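Local coordinates for N-acetylneuraminate lyase (Peptoclostridium difficile, PDB 4WOZ), which is a lyase of the dihydrodipicolinate synthetase family, built on a closed eight-stranded parallel barrel, at residues P206-G211 and E232-E237. Sequence-based numbering, arbitrary orientation.
Sequences PATVLG and ELTKNE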
# COMPACT_ATOMS: atom_id res chain seq x y z
N PRO A 206 13.99 -18.85 -9.77
CA PRO A 206 14.79 -17.63 -9.68
C PRO A 206 15.49 -17.44 -8.34
O PRO A 206 16.55 -16.83 -8.26
CB PRO A 206 13.78 -16.52 -9.99
CG PRO A 206 12.46 -17.12 -9.59
CD PRO A 206 12.58 -18.54 -10.08
N ALA A 207 14.90 -17.97 -7.27
CA ALA A 207 15.52 -17.83 -5.96
C ALA A 207 16.74 -18.75 -5.86
O ALA A 207 17.76 -18.38 -5.27
CB ALA A 207 14.51 -18.16 -4.87
N THR A 208 16.63 -19.94 -6.44
CA THR A 208 17.74 -20.88 -6.40
C THR A 208 18.94 -20.34 -7.16
O THR A 208 20.07 -20.53 -6.73
CB THR A 208 17.33 -22.26 -6.98
OG1 THR A 208 16.23 -22.78 -6.22
CG2 THR A 208 18.48 -23.24 -6.89
N VAL A 209 18.70 -19.67 -8.28
CA VAL A 209 19.80 -19.12 -9.06
C VAL A 209 20.53 -18.02 -8.27
O VAL A 209 21.67 -17.68 -8.57
CB VAL A 209 19.33 -18.56 -10.43
CG1 VAL A 209 18.34 -17.42 -10.24
CG2 VAL A 209 20.51 -18.07 -11.22
N LEU A 210 19.86 -17.46 -7.26
CA LEU A 210 20.48 -16.42 -6.44
C LEU A 210 21.23 -17.02 -5.25
O LEU A 210 21.71 -16.29 -4.37
CB LEU A 210 19.42 -15.41 -5.96
CG LEU A 210 18.93 -14.47 -7.07
CD1 LEU A 210 17.90 -13.49 -6.52
CD2 LEU A 210 20.12 -13.72 -7.67
N GLY A 211 21.34 -18.34 -5.23
CA GLY A 211 22.08 -19.01 -4.18
C GLY A 211 21.42 -19.42 -2.87
O GLY A 211 22.13 -19.66 -1.90
N GLU A 232 17.23 -29.26 -7.73
CA GLU A 232 18.35 -30.05 -8.22
C GLU A 232 18.75 -29.81 -9.68
O GLU A 232 19.93 -29.81 -10.00
CB GLU A 232 18.08 -31.53 -7.95
CG GLU A 232 18.40 -31.89 -6.50
CD GLU A 232 17.94 -33.27 -6.10
OE1 GLU A 232 17.80 -34.15 -6.98
OE2 GLU A 232 17.72 -33.49 -4.88
N LEU A 233 17.78 -29.60 -10.56
CA LEU A 233 18.11 -29.32 -11.95
C LEU A 233 18.87 -27.99 -12.00
O LEU A 233 19.85 -27.85 -12.73
CB LEU A 233 16.84 -29.22 -12.80
CG LEU A 233 16.15 -30.54 -13.16
CD1 LEU A 233 14.74 -30.26 -13.65
CD2 LEU A 233 16.97 -31.28 -14.23
N THR A 234 18.41 -27.03 -11.21
CA THR A 234 19.04 -25.71 -11.16
C THR A 234 20.48 -25.81 -10.67
O THR A 234 21.39 -25.27 -11.29
CB THR A 234 18.26 -24.74 -10.23
OG1 THR A 234 16.94 -24.53 -10.74
CG2 THR A 234 18.98 -23.39 -10.17
N LYS A 235 20.70 -26.51 -9.55
CA LYS A 235 22.05 -26.66 -9.02
C LYS A 235 22.96 -27.37 -10.02
O LYS A 235 24.18 -27.27 -9.94
CB LYS A 235 22.03 -27.45 -7.70
CG LYS A 235 21.14 -26.84 -6.61
CD LYS A 235 21.29 -25.31 -6.53
CE LYS A 235 22.71 -24.88 -6.20
NZ LYS A 235 22.88 -23.39 -6.34
N ASN A 236 22.35 -28.08 -10.96
CA ASN A 236 23.08 -28.79 -12.01
C ASN A 236 23.15 -27.96 -13.29
O ASN A 236 23.64 -28.43 -14.32
CB ASN A 236 22.42 -30.14 -12.29
CG ASN A 236 22.91 -31.23 -11.37
OD1 ASN A 236 24.00 -31.78 -11.57
ND2 ASN A 236 22.12 -31.55 -10.35
N GLU A 237 22.65 -26.73 -13.20
CA GLU A 237 22.66 -25.79 -14.31
C GLU A 237 21.80 -26.18 -15.51
O GLU A 237 22.03 -25.71 -16.62
CB GLU A 237 24.09 -25.51 -14.77
CG GLU A 237 24.98 -25.01 -13.64
CD GLU A 237 26.27 -24.41 -14.15
OE1 GLU A 237 26.94 -25.07 -14.97
OE2 GLU A 237 26.60 -23.27 -13.75
O HOH W 1 21.25 -22.32 -4.77
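Thr208 and Thr234 mark the closest approach of two helical segments, their CA atoms 6.9 Å apart, with no direct hydrogen bond between the segments. In 206-211 Leu210 N and Gly211 N bond to Ala207 O and Thr208 O; in 232-237 the helix closes in a Schellman motif, with Glu237 at positive phi as the C-prime residue and its N 2.7 Å from Thr234 O. Both threonines point their CB toward the opposing segment and meet methyl to methyl, CG2 of Thr208 lying 3.3 Å from CG2 of Thr234, tighter than usual van der Waals contact. In each, OG1 lies beside the backbone N (chi1 -59° in Thr208, -62° in Thr234), which puts CG2 anti to it; the hydroxyls are bonded back into their own helices, to Met204 O and Ile230 O, respectively. Lys235, bent at chi2 and chi3, lays its CD 3.5 Å from Thr208 CG2. A water takes a bond from Lys235 NZ at a modelled 2.5 Å, shorter than usual, so the exact position of either atom is doubtful; the same water donates to Thr208 O at 2.9 Å and links the two segments. The contact joins helices 204-209 and 220-235, which precede and follow strand 214-217 of the TIM barrel. Ala207 and Leu210 pack on helix 181-190, Thr234 also touches Ala242 of helix 239-259, and Val209 reaches Ile239 of a neighbouring subunit.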